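PDB 2G29: Nitrate/nitrite binding protein NrtA from Synechocystis sp., which binds nitrate as the periplasmic substrate-binding subunit of the NrtABCD ABC transporter, which takes up nitrate and probably also nitrite. Local coordinates for residues 124-129 with 238-243; 42-47 with 120-125; 166-171 with 345-350; 71-76 with 159-164. All coordinates share one frame; numbering follows the deposited sequence.

Contact 1. Residues 124-129 with 238-243; sequences NGQGIQ and PEKAFG. With NO3 (nitrate ion), chain B.
In the nitrate site at the hinge of the two-domain clamp, Gln126 of one domain lies flat against Glu239 at the entry to the other. Their side chains arrive from opposite directions, and the amide and carboxylate planes, 1° apart, are stacked with Gln126 CD 3.5 Å from Glu239 CD. Glu239 gets there with CG anti to the backbone N (chi1 179°) and a bend at chi2. Its carboxylate is gripped by three hydrogen bonds: Thr166 OG1 and Lys240 NZ bond to OE2, Trp170 NE1 to OE1. The ammonium meets OE2 on the anti side, 26° out of the carboxylate plane, in a salt bridge of 2.8 Å between Lys240 NZ and Glu239 OE2. The same Lys240 NZ donates to nitrate O1 at 2.8 Å, and Asp44 offers it a second carboxylate; two acids and the anion share one ammonium, which probably helps to hold it in place. Cut back to alanine, Glu239 would probably leave Trp170 NE1 and Thr166 OG1 without their acceptor, Lys240 with one carboxylate fewer and Gln126 without the flat group stacked on it. Trp73 NE1 and Gly211 N also hydrogen-bond to the nitrate. Strand 126-130 belongs to one five-stranded sheet and strand 240-245 to the other, with the anion held between them, as in the interdomain cleft of type II periplasmic binding proteins.

Contact 2. Residues 42-47 with 120-125; sequences LTDAAP and RLNVNG
Leu121, just past strand 115-120, pushes a methyl against Pro47 near the start of the helix that runs on to residue 53. Leu121 CD2 comes to 3.3 Å of Pro47 CG, closer than carbons usually sit, while Leu121 CD1 stands 4.0 Å from Asp44 O. Leu121 N probably bonds to Lys240 O, which ties this residue to the neighbouring strand 240-245. Next comes Asn122, whose side chain crosses that of Asp44 at a slant: Asn122 CG rests 3.4 Å from Asp44 CB, and the amide and carboxylate planes are 47° apart. Both residues hold CG between the backbone N and the carbonyl carbon (chi1 76° for Asn122, 49° for Asp44), which keeps the two groups folded in beside each other. No hydrogen bond joins them. This piece of chain is one of the hinge crossings of a type II periplasmic binding protein, leaving the sheet of one domain for that of the other. The carboxylate of Asp44 is turned to the Lys240 ammonium, whereas Asn122 OD1 accepts from the backbone N of that lysine. On the other branch of the amide, Asn122 ND2 gives a weak bond of 3.3 Å to Val123 O, the next residue along the crossing.

Contact 3. Residues 166-171 with 345-350; sequences THDMWI and WGYLPA
Two polar links, one direct and one through water, join Asp168 and Met169 near the start of helix 166-177 to the loop after helix 332-344. In the direct one, Tyr347 OH lies 2.6 Å from Asp168 OD2, a short but weak hydrogen bond; the carboxylate is turned 72° from the phenol ring. Asp168 CG stands anti to the backbone N (chi1 -172°), sending the carboxylate toward the loop; Gly164 N, just ahead of the helix, also donates to OD2, while OD1 forms a salt bridge with Arg172. The indirect link is a water that donates to Met169 O and accepts from Trp345 NE1, 2.8 Å from each of these two. Sulfur and apolar contacts fill in between. Met169, bent at chi2 and chi3, brings SD to the edge of the Trp345 indole, in its plane and 5.0 Å from the centroid of the five-membered ring, a Met-aromatic contact. Its methyl CE then sits 3.8 Å from Tyr347 CE1. A phenylalanine in place of Tyr347 would probably still touch this methyl but leave Asp168 OD2 without its hydroxyl mate. Between Trp345 and Tyr347 in sequence, Gly346 leaves the helical conformation after helix 332-344, in a Schellman motif. With Arg172 and Gly164 already serving it, the buried Asp168 carboxylate probably stays ionised, and the tyrosine hydroxyl would then add a further partner to that charge.

Contact 4. Residues 71-76 with 159-164; sequences ASWGTT and AMTFPG. With NO3 (nitrate ion), chain B.
This is a contact across the cleft between the domains: Trp73, at the start of helix 73-82 in one, meets Thr161 and Phe162 in the loop after strand 157-160 of the other. The Trp73 and Thr161 side chains lie alongside each other and point the same way, Trp73 CD1 being 3.6 Å from Thr161 CB. Thr161 O sits at the indole edge, in the ring plane, 3.3 Å from Trp73 CD1. Phe162 meets the stem of the tryptophan rather than its ring system, with Phe162 CD1 3.6 Å from Trp73 CB. No direct hydrogen bond spans the two segments; instead a water accepts from Trp73 N at 2.9 Å and donates to Thr161 O. With CG anti to the carbonyl carbon (chi1 -72°), the indole reaches into the cleft, and Trp73 NE1 donates in the ring plane to nitrate O3 at 2.8 Å, with an N-H...O angle of 149°. Thr161 CG2 flanks the anion 3.3 Å from its O2. The helix start that carries Trp73 is held by a capping box, in which Thr75 N bonds to Ser72 OG and Ser72 N to Thr75 OG1. Thr76 OG1 and N add to this by gripping Ser72 O from opposite faces of its plane. A helix start from one lobe and a strand-end loop from the other, meeting at the same small anion, are consistent with the ligand-bound, closed clamp of a periplasmic binding protein.

In the fold
From the N terminus, contact 2 closes first, bringing the turn at 42-47 to the hinge crossing 120-125. Contact 4 opens within that span at 71-76 and closes beyond it at 159-164, so the two cross. Contact 1 starts at 124-129, where contact 2 ends, crosses contact 4 and closes at 238-243 on the return to the first sheet. Contact 3, opening at 166-171 just after contact 4 closes, crosses contact 1 and reaches on to 345-350. None lies wholly within another. Contacts 1 and 4 meet at the nitrate, Asp44 of contact 2 joins Lys240 of contact 1, and contact 3 ties the helix carrying His167 to the C-terminal part of the chain.

Contact 1. Residues 124-129 with 238-243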
loop_
_atom_site.group_PDB
_atom_site.type_symbol
_atom_site.label_atom_id
_atom_site.label_comp_id
_atom_site.label_asym_id
_atom_site.label_seq_id
_atom_site.Cartn_x
_atom_site.Cartn_y
_atom_site.Cartn_z
ATOM N N ASN A 124 3.055 -6.776 -1.885
ATOM C CA ASN A 124 2.010 -7.763 -1.569
ATOM C C ASN A 124 1.149 -7.483 -0.341
ATOM O O ASN A 124 1.251 -6.439 0.307
ATOM C CB ASN A 124 2.635 -9.169 -1.293
ATOM C CG ASN A 124 3.349 -9.775 -2.496
ATOM O OD1 ASN A 124 2.987 -9.541 -3.634
ATOM N ND2 ASN A 124 4.396 -10.566 -2.219
ATOM N N GLY A 125 0.251 -8.429 -0.069
ATOM C CA GLY A 125 -0.425 -8.388 1.210
ATOM C C GLY A 125 -1.678 -7.632 1.455
ATOM O O GLY A 125 -1.937 -7.313 2.633
ATOM N N GLN A 126 -2.452 -7.370 0.408
ATOM C CA GLN A 126 -3.724 -6.700 0.600
ATOM C C GLN A 126 -4.758 -7.774 0.257
ATOM O O GLN A 126 -4.407 -8.877 -0.191
ATOM C CB GLN A 126 -3.844 -5.469 -0.312
ATOM C CG GLN A 126 -2.528 -4.655 -0.426
ATOM C CD GLN A 126 -1.988 -4.133 0.912
ATOM O OE1 GLN A 126 -0.925 -4.588 1.418
ATOM N NE2 GLN A 126 -2.708 -3.229 1.509
ATOM N N GLY A 127 -6.024 -7.506 0.489
ATOM C CA GLY A 127 -7.009 -8.531 0.194
ATOM C C GLY A 127 -8.287 -8.008 -0.402
ATOM O O GLY A 127 -8.676 -6.866 -0.126
ATOM N N ILE A 128 -8.933 -8.826 -1.234
ATOM C CA ILE A 128 -10.234 -8.470 -1.791
ATOM C C ILE A 128 -11.221 -9.443 -1.151
ATOM O O ILE A 128 -11.062 -10.677 -1.269
ATOM C CB ILE A 128 -10.247 -8.596 -3.335
ATOM C CG1 ILE A 128 -9.316 -7.523 -3.908
ATOM C CG2 ILE A 128 -11.675 -8.459 -3.870
ATOM C CD1 ILE A 128 -9.175 -7.535 -5.429
ATOM N N GLN A 129 -12.217 -8.877 -0.478
ATOM C CA GLN A 129 -13.222 -9.631 0.234
ATOM C C GLN A 129 -14.597 -9.435 -0.357
ATOM O O GLN A 129 -14.877 -8.452 -1.046
ATOM C CB GLN A 129 -13.279 -9.212 1.704
ATOM C CG GLN A 129 -12.034 -9.606 2.496
ATOM C CD GLN A 129 -10.777 -8.885 2.046
ATOM O OE1 GLN A 129 -10.705 -7.634 2.042
ATOM N NE2 GLN A 129 -9.775 -9.655 1.657
ATOM N N PRO A 238 4.089 -3.651 -5.919
ATOM C CA PRO A 238 4.453 -2.513 -5.057
ATOM C C PRO A 238 3.173 -2.110 -4.305
ATOM O O PRO A 238 2.062 -2.172 -4.868
ATOM C CB PRO A 238 4.869 -1.431 -6.057
ATOM C CG PRO A 238 4.042 -1.797 -7.304
ATOM C CD PRO A 238 4.176 -3.308 -7.346
ATOM N N GLU A 239 3.319 -1.658 -3.061
ATOM C CA GLU A 239 2.136 -1.260 -2.287
ATOM C C GLU A 239 2.364 0.044 -1.539
ATOM O O GLU A 239 2.199 1.131 -2.117
ATOM C CB GLU A 239 1.740 -2.409 -1.340
ATOM C CG GLU A 239 0.529 -2.147 -0.450
ATOM C CD GLU A 239 -0.714 -1.687 -1.186
ATOM O OE1 GLU A 239 -1.032 -2.220 -2.283
ATOM O OE2 GLU A 239 -1.407 -0.815 -0.607
ATOM N N LYS A 240 2.767 -0.008 -0.278
ATOM C CA LYS A 240 2.996 1.241 0.467
ATOM C C LYS A 240 4.346 1.845 0.196
ATOM O O LYS A 240 5.305 1.157 -0.182
ATOM C CB LYS A 240 2.854 1.010 1.981
ATOM C CG LYS A 240 1.538 0.365 2.381
ATOM C CD LYS A 240 0.342 1.298 2.079
ATOM C CE LYS A 240 -0.955 0.774 2.699
ATOM N NZ LYS A 240 -1.354 -0.630 2.222
ATOM N N ALA A 241 4.403 3.159 0.386
ATOM C CA ALA A 241 5.629 3.911 0.227
ATOM C C ALA A 241 5.930 4.657 1.517
ATOM O O ALA A 241 5.050 4.886 2.358
ATOM C CB ALA A 241 5.464 4.954 -0.904
ATOM N N PHE A 242 7.202 4.992 1.689
ATOM C CA PHE A 242 7.588 5.865 2.789
ATOM C C PHE A 242 7.705 7.218 2.058
ATOM O O PHE A 242 8.649 7.501 1.297
ATOM C CB PHE A 242 8.936 5.434 3.404
ATOM C CG PHE A 242 9.493 6.404 4.434
ATOM C CD1 PHE A 242 8.671 7.191 5.213
ATOM C CD2 PHE A 242 10.863 6.482 4.634
ATOM C CE1 PHE A 242 9.185 8.052 6.184
ATOM C CE2 PHE A 242 11.388 7.346 5.605
ATOM C CZ PHE A 242 10.548 8.120 6.364
ATOM N N GLY A 243 6.682 8.044 2.256
ATOM C CA GLY A 243 6.679 9.341 1.598
ATOM C C GLY A 243 6.900 10.498 2.556
ATOM O O GLY A 243 6.478 10.431 3.710
HETATM N N NO3 B . -4.930 -0.350 3.307
HETATM O O1 NO3 B . -3.903 -1.246 3.214
HETATM O O2 NO3 B . -6.243 -0.538 3.585
HETATM O O3 NO3 B . -4.577 1.096 3.010
#

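Contact 2. Residues 42-47 with 120-125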
loop_
_atom_site.group_PDB
_atom_site.type_symbol
_atom_site.label_atom_id
_atom_site.label_comp_id
_atom_site.label_asym_id
_atom_site.label_seq_id
_atom_site.Cartn_x
_atom_site.Cartn_y
_atom_site.Cartn_z
ATOM N N LEU A 42 -2.339 -0.789 9.749
ATOM C CA LEU A 42 -2.144 -1.849 8.764
ATOM C C LEU A 42 -0.791 -2.505 9.003
ATOM O O LEU A 42 0.175 -1.806 9.315
ATOM C CB LEU A 42 -2.132 -1.239 7.362
ATOM C CG LEU A 42 -3.452 -0.581 6.985
ATOM C CD1 LEU A 42 -3.210 0.436 5.882
ATOM C CD2 LEU A 42 -4.456 -1.629 6.566
ATOM N N THR A 43 -0.709 -3.816 8.791
ATOM C CA THR A 43 0.538 -4.528 9.009
ATOM C C THR A 43 1.687 -3.935 8.212
ATOM O O THR A 43 2.827 -3.936 8.694
ATOM C CB THR A 43 0.376 -5.992 8.672
ATOM O OG1 THR A 43 -0.800 -6.465 9.324
ATOM C CG2 THR A 43 1.583 -6.798 9.206
ATOM N N ASP A 44 1.426 -3.403 7.016
ATOM C CA ASP A 44 2.520 -2.841 6.237
ATOM C C ASP A 44 3.068 -1.493 6.746
ATOM O O ASP A 44 3.987 -0.921 6.151
ATOM C CB ASP A 44 2.196 -2.795 4.733
ATOM C CG ASP A 44 0.849 -2.185 4.419
ATOM O OD1 ASP A 44 0.411 -1.259 5.101
ATOM O OD2 ASP A 44 0.269 -2.637 3.412
ATOM N N ALA A 45 2.551 -1.020 7.875
ATOM C CA ALA A 45 3.108 0.150 8.556
ATOM C C ALA A 45 4.175 -0.347 9.543
ATOM O O ALA A 45 4.863 0.454 10.153
ATOM C CB ALA A 45 2.013 0.875 9.337
ATOM N N ALA A 46 4.293 -1.677 9.684
ATOM C CA ALA A 46 5.242 -2.235 10.669
ATOM C C ALA A 46 6.637 -1.627 10.684
ATOM O O ALA A 46 7.153 -1.329 11.743
ATOM C CB ALA A 46 5.361 -3.755 10.530
ATOM N N PRO A 47 7.257 -1.432 9.526
ATOM C CA PRO A 47 8.607 -0.851 9.551
ATOM C C PRO A 47 8.681 0.491 10.278
ATOM O O PRO A 47 9.649 0.758 10.992
ATOM C CB PRO A 47 8.974 -0.744 8.067
ATOM C CG PRO A 47 7.682 -0.809 7.343
ATOM C CD PRO A 47 6.815 -1.747 8.158
ATOM N N ARG A 120 10.008 1.944 -0.762
ATOM C CA ARG A 120 8.733 1.221 -0.869
ATOM C C ARG A 120 8.707 0.509 0.493
ATOM O O ARG A 120 9.683 -0.164 0.858
ATOM C CB ARG A 120 8.744 0.169 -2.000
ATOM C CG ARG A 120 7.367 -0.404 -2.349
ATOM C CD ARG A 120 6.558 0.641 -3.126
ATOM N NE ARG A 120 7.233 0.901 -4.399
ATOM C CZ ARG A 120 7.183 2.042 -5.102
ATOM N NH1 ARG A 120 6.450 3.089 -4.696
ATOM N NH2 ARG A 120 7.956 2.189 -6.184
ATOM N N LEU A 121 7.642 0.677 1.271
ATOM C CA LEU A 121 7.568 -0.008 2.561
ATOM C C LEU A 121 7.343 -1.517 2.417
ATOM O O LEU A 121 7.889 -2.310 3.200
ATOM C CB LEU A 121 6.467 0.618 3.436
ATOM C CG LEU A 121 6.891 1.903 4.146
ATOM C CD1 LEU A 121 5.719 2.506 4.877
ATOM C CD2 LEU A 121 8.012 1.597 5.159
ATOM N N ASN A 122 6.584 -1.946 1.416
ATOM C CA ASN A 122 6.286 -3.356 1.223
ATOM C C ASN A 122 5.757 -3.673 -0.151
ATOM O O ASN A 122 5.347 -2.781 -0.886
ATOM C CB ASN A 122 5.182 -3.819 2.196
ATOM C CG ASN A 122 3.790 -3.348 1.760
ATOM O OD1 ASN A 122 3.542 -2.143 1.640
ATOM N ND2 ASN A 122 2.901 -4.299 1.476
ATOM N N VAL A 123 5.813 -4.959 -0.486
ATOM C CA VAL A 123 5.123 -5.487 -1.665
ATOM C C VAL A 123 4.083 -6.485 -1.085
ATOM O O VAL A 123 4.214 -6.936 0.086
ATOM C CB VAL A 123 6.040 -6.224 -2.693
ATOM C CG1 VAL A 123 6.987 -5.223 -3.314
ATOM C CG2 VAL A 123 6.788 -7.403 -2.058
ATOM N N ASN A 124 3.055 -6.776 -1.885
ATOM C CA ASN A 124 2.010 -7.763 -1.569
ATOM C C ASN A 124 1.149 -7.483 -0.341
ATOM O O ASN A 124 1.251 -6.439 0.307
ATOM C CB ASN A 124 2.635 -9.169 -1.293
ATOM C CG ASN A 124 3.349 -9.775 -2.496
ATOM O OD1 ASN A 124 2.987 -9.541 -3.634
ATOM N ND2 ASN A 124 4.396 -10.566 -2.219
ATOM N N GLY A 125 0.251 -8.429 -0.069
ATOM C CA GLY A 125 -0.425 -8.388 1.210
ATOM C C GLY A 125 -1.678 -7.632 1.455
ATOM O O GLY A 125 -1.937 -7.313 2.633
#

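Contact 3. Residues 166-171 with 345-350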
loop_
_atom_site.group_PDB
_atom_site.type_symbol
_atom_site.label_atom_id
_atom_site.label_comp_id
_atom_site.label_asym_id
_atom_site.label_seq_id
_atom_site.Cartn_x
_atom_site.Cartn_y
_atom_site.Cartn_z
ATOM N N THR A 166 -3.872 2.534 -4.129
ATOM C CA THR A 166 -3.596 1.149 -4.494
ATOM C C THR A 166 -4.837 0.233 -4.482
ATOM O O THR A 166 -5.080 -0.458 -5.468
ATOM C CB THR A 166 -2.525 0.528 -3.528
ATOM O OG1 THR A 166 -3.026 0.612 -2.195
ATOM C CG2 THR A 166 -1.164 1.274 -3.594
ATOM N N HIS A 167 -5.618 0.231 -3.404
ATOM C CA HIS A 167 -6.761 -0.695 -3.337
ATOM C C HIS A 167 -7.806 -0.391 -4.374
ATOM O O HIS A 167 -8.456 -1.322 -4.875
ATOM C CB HIS A 167 -7.346 -0.722 -1.912
ATOM C CG HIS A 167 -6.284 -0.821 -0.889
ATOM N ND1 HIS A 167 -5.708 -2.005 -0.492
ATOM C CD2 HIS A 167 -5.565 0.167 -0.308
ATOM C CE1 HIS A 167 -4.673 -1.744 0.294
ATOM N NE2 HIS A 167 -4.573 -0.429 0.418
ATOM N N ASP A 168 -7.986 0.882 -4.696
ATOM C CA ASP A 168 -8.920 1.279 -5.750
ATOM C C ASP A 168 -8.408 0.620 -7.056
ATOM O O ASP A 168 -9.180 0.001 -7.807
ATOM C CB ASP A 168 -8.917 2.817 -5.833
ATOM C CG ASP A 168 -9.992 3.381 -6.755
ATOM O OD1 ASP A 168 -11.023 2.711 -6.985
ATOM O OD2 ASP A 168 -9.813 4.539 -7.204
ATOM N N MET A 169 -7.104 0.713 -7.333
ATOM C CA MET A 169 -6.563 0.081 -8.546
ATOM C C MET A 169 -6.710 -1.446 -8.516
ATOM O O MET A 169 -7.094 -2.058 -9.505
ATOM C CB MET A 169 -5.085 0.425 -8.733
ATOM C CG MET A 169 -4.752 1.905 -8.884
ATOM S SD MET A 169 -5.675 2.815 -10.155
ATOM C CE MET A 169 -7.027 3.499 -9.163
ATOM N N TRP A 170 -6.475 -2.067 -7.361
ATOM C CA TRP A 170 -6.560 -3.538 -7.324
ATOM C C TRP A 170 -7.984 -4.036 -7.527
ATOM O O TRP A 170 -8.225 -4.937 -8.337
ATOM C CB TRP A 170 -6.078 -4.124 -6.005
ATOM C CG TRP A 170 -4.738 -3.687 -5.519
ATOM C CD1 TRP A 170 -4.418 -3.443 -4.215
ATOM C CD2 TRP A 170 -3.573 -3.373 -6.293
ATOM N NE1 TRP A 170 -3.121 -2.981 -4.128
ATOM C CE2 TRP A 170 -2.588 -2.919 -5.391
ATOM C CE3 TRP A 170 -3.261 -3.414 -7.669
ATOM C CZ2 TRP A 170 -1.311 -2.510 -5.801
ATOM C CZ3 TRP A 170 -2.005 -3.013 -8.088
ATOM C CH2 TRP A 170 -1.034 -2.560 -7.156
ATOM N N ILE A 171 -8.936 -3.467 -6.801
ATOM C CA ILE A 171 -10.300 -3.946 -6.959
ATOM C C ILE A 171 -10.888 -3.623 -8.337
ATOM O O ILE A 171 -11.608 -4.444 -8.890
ATOM C CB ILE A 171 -11.195 -3.476 -5.748
ATOM C CG1 ILE A 171 -12.348 -4.464 -5.570
ATOM C CG2 ILE A 171 -11.708 -2.061 -5.941
ATOM C CD1 ILE A 171 -13.086 -4.280 -4.248
ATOM N N TRP A 345 -8.360 5.078 -15.461
ATOM C CA TRP A 345 -9.658 5.412 -14.883
ATOM C C TRP A 345 -10.016 6.885 -14.904
ATOM O O TRP A 345 -11.051 7.243 -14.392
ATOM C CB TRP A 345 -9.735 4.855 -13.454
ATOM C CG TRP A 345 -9.594 3.351 -13.413
ATOM C CD1 TRP A 345 -8.646 2.614 -12.725
ATOM C CD2 TRP A 345 -10.410 2.396 -14.115
ATOM N NE1 TRP A 345 -8.831 1.284 -12.970
ATOM C CE2 TRP A 345 -9.899 1.115 -13.818
ATOM C CE3 TRP A 345 -11.516 2.510 -14.983
ATOM C CZ2 TRP A 345 -10.465 -0.074 -14.345
ATOM C CZ3 TRP A 345 -12.078 1.337 -15.513
ATOM C CH2 TRP A 345 -11.545 0.065 -15.187
ATOM N N GLY A 346 -9.162 7.718 -15.491
ATOM C CA GLY A 346 -9.489 9.136 -15.578
ATOM C C GLY A 346 -9.145 9.992 -14.381
ATOM O O GLY A 346 -9.605 11.138 -14.290
ATOM N N TYR A 347 -8.372 9.458 -13.440
ATOM C CA TYR A 347 -7.964 10.250 -12.280
ATOM C C TYR A 347 -6.893 11.262 -12.653
ATOM O O TYR A 347 -6.763 12.288 -11.988
ATOM C CB TYR A 347 -7.422 9.342 -11.167
ATOM C CG TYR A 347 -8.473 8.550 -10.438
ATOM C CD1 TYR A 347 -8.491 7.166 -10.508
ATOM C CD2 TYR A 347 -9.426 9.191 -9.640
ATOM C CE1 TYR A 347 -9.456 6.418 -9.787
ATOM C CE2 TYR A 347 -10.377 8.455 -8.908
ATOM C CZ TYR A 347 -10.379 7.079 -8.991
ATOM O OH TYR A 347 -11.296 6.374 -8.229
ATOM N N LEU A 348 -6.117 10.976 -13.693
ATOM C CA LEU A 348 -5.072 11.882 -14.161
ATOM C C LEU A 348 -5.280 12.110 -15.661
ATOM O O LEU A 348 -5.761 11.234 -16.372
ATOM C CB LEU A 348 -3.665 11.309 -13.941
ATOM C CG LEU A 348 -3.169 11.227 -12.485
ATOM C CD1 LEU A 348 -1.777 10.622 -12.514
ATOM C CD2 LEU A 348 -3.133 12.625 -11.831
ATOM N N PRO A 349 -4.856 13.274 -16.170
ATOM C CA PRO A 349 -5.021 13.561 -17.599
ATOM C C PRO A 349 -4.285 12.541 -18.470
ATOM O O PRO A 349 -3.161 12.134 -18.150
ATOM C CB PRO A 349 -4.424 14.975 -17.745
ATOM C CG PRO A 349 -4.512 15.569 -16.373
ATOM C CD PRO A 349 -4.231 14.398 -15.448
ATOM N N ALA A 350 -4.886 12.162 -19.595
ATOM C CA ALA A 350 -4.263 11.226 -20.507
ATOM C C ALA A 350 -2.961 11.827 -21.040
ATOM O O ALA A 350 -2.790 13.047 -21.100
ATOM C CB ALA A 350 -5.219 10.926 -21.663
HETATM O O HOH W 1 -7.448 -0.962 -12.023
#

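Contact 4. Residues 71-76 with 159-164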
loop_
_atom_site.group_PDB
_atom_site.type_symbol
_atom_site.label_atom_id
_atom_site.label_comp_id
_atom_site.label_asym_id
_atom_site.label_seq_id
_atom_site.Cartn_x
_atom_site.Cartn_y
_atom_site.Cartn_z
ATOM N N ALA A 71 -6.525 8.612 10.979
ATOM C CA ALA A 71 -7.845 7.963 10.921
ATOM C C ALA A 71 -8.164 7.396 9.540
ATOM O O ALA A 71 -8.805 6.335 9.444
ATOM C CB ALA A 71 -8.945 8.959 11.358
ATOM N N SER A 72 -7.722 8.084 8.489
ATOM C CA SER A 72 -8.016 7.618 7.128
ATOM C C SER A 72 -6.997 8.155 6.149
ATOM O O SER A 72 -6.135 8.970 6.509
ATOM C CB SER A 72 -9.402 8.127 6.717
ATOM O OG SER A 72 -9.356 9.583 6.574
ATOM N N TRP A 73 -7.074 7.719 4.890
ATOM C CA TRP A 73 -6.138 8.237 3.920
ATOM C C TRP A 73 -6.490 9.699 3.637
ATOM O O TRP A 73 -5.623 10.488 3.329
ATOM C CB TRP A 73 -6.117 7.362 2.655
ATOM C CG TRP A 73 -5.443 6.043 2.909
ATOM C CD1 TRP A 73 -5.996 4.815 2.775
ATOM C CD2 TRP A 73 -4.086 5.835 3.372
ATOM N NE1 TRP A 73 -5.084 3.844 3.113
ATOM C CE2 TRP A 73 -3.906 4.437 3.476
ATOM C CE3 TRP A 73 -3.006 6.691 3.678
ATOM C CZ2 TRP A 73 -2.727 3.872 3.930
ATOM C CZ3 TRP A 73 -1.833 6.133 4.127
ATOM C CH2 TRP A 73 -1.690 4.724 4.235
ATOM N N GLY A 74 -7.758 10.047 3.818
ATOM C CA GLY A 74 -8.156 11.432 3.629
ATOM C C GLY A 74 -7.546 12.312 4.707
ATOM O O GLY A 74 -7.076 13.393 4.390
ATOM N N THR A 75 -7.521 11.851 5.963
ATOM C CA THR A 75 -6.906 12.690 6.992
ATOM C C THR A 75 -5.404 12.687 6.888
ATOM O O THR A 75 -4.758 13.675 7.201
ATOM C CB THR A 75 -7.306 12.329 8.441
ATOM O OG1 THR A 75 -6.835 11.031 8.787
ATOM C CG2 THR A 75 -8.782 12.430 8.638
ATOM N N THR A 76 -4.831 11.591 6.427
ATOM C CA THR A 76 -3.376 11.540 6.165
ATOM C C THR A 76 -3.035 12.636 5.147
ATOM O O THR A 76 -2.091 13.401 5.347
ATOM C CB THR A 76 -2.967 10.174 5.569
ATOM O OG1 THR A 76 -3.194 9.152 6.557
ATOM C CG2 THR A 76 -1.492 10.166 5.191
ATOM N N ALA A 159 -16.033 -1.165 -1.885
ATOM C CA ALA A 159 -15.236 -0.196 -1.129
ATOM C C ALA A 159 -13.742 -0.327 -1.329
ATOM O O ALA A 159 -13.198 -1.437 -1.412
ATOM C CB ALA A 159 -15.533 -0.310 0.370
ATOM N N MET A 160 -13.095 0.830 -1.408
ATOM C CA MET A 160 -11.650 0.918 -1.529
ATOM C C MET A 160 -11.220 2.003 -0.550
ATOM O O MET A 160 -12.045 2.576 0.174
ATOM C CB MET A 160 -11.194 1.132 -2.966
ATOM C CG MET A 160 -11.941 2.172 -3.777
ATOM S SD MET A 160 -11.534 3.857 -3.230
ATOM C CE MET A 160 -12.562 4.856 -4.392
ATOM N N THR A 161 -9.920 2.270 -0.503
ATOM C CA THR A 161 -9.389 3.096 0.575
ATOM C C THR A 161 -9.078 4.569 0.313
ATOM O O THR A 161 -8.848 5.310 1.256
ATOM C CB THR A 161 -8.110 2.414 1.064
ATOM O OG1 THR A 161 -7.204 2.374 -0.024
ATOM C CG2 THR A 161 -8.386 0.997 1.524
ATOM N N PHE A 162 -9.040 4.960 -0.950
ATOM C CA PHE A 162 -8.720 6.322 -1.345
ATOM C C PHE A 162 -8.832 6.343 -2.851
ATOM O O PHE A 162 -8.335 5.423 -3.515
ATOM C CB PHE A 162 -7.263 6.697 -0.974
ATOM C CG PHE A 162 -6.967 8.168 -1.133
ATOM C CD1 PHE A 162 -7.465 9.086 -0.210
ATOM C CD2 PHE A 162 -6.268 8.628 -2.243
ATOM C CE1 PHE A 162 -7.259 10.459 -0.386
ATOM C CE2 PHE A 162 -6.059 10.011 -2.429
ATOM C CZ PHE A 162 -6.548 10.913 -1.508
ATOM N N PRO A 163 -9.456 7.385 -3.428
ATOM C CA PRO A 163 -9.568 7.398 -4.900
ATOM C C PRO A 163 -8.232 7.523 -5.598
ATOM O O PRO A 163 -7.493 8.463 -5.351
ATOM C CB PRO A 163 -10.493 8.593 -5.188
ATOM C CG PRO A 163 -11.112 8.958 -3.821
ATOM C CD PRO A 163 -10.036 8.593 -2.799
ATOM N N GLY A 164 -7.918 6.560 -6.464
ATOM C CA GLY A 164 -6.663 6.600 -7.174
ATOM C C GLY A 164 -5.593 5.858 -6.390
ATOM O O GLY A 164 -4.457 5.692 -6.872
HETATM N N NO3 B . -4.930 -0.350 3.307
HETATM O O1 NO3 B . -3.903 -1.246 3.214
HETATM O O2 NO3 B . -6.243 -0.538 3.585
HETATM O O3 NO3 B . -4.577 1.096 3.010
HETATM O O HOH W 2 -9.294 6.244 3.849
#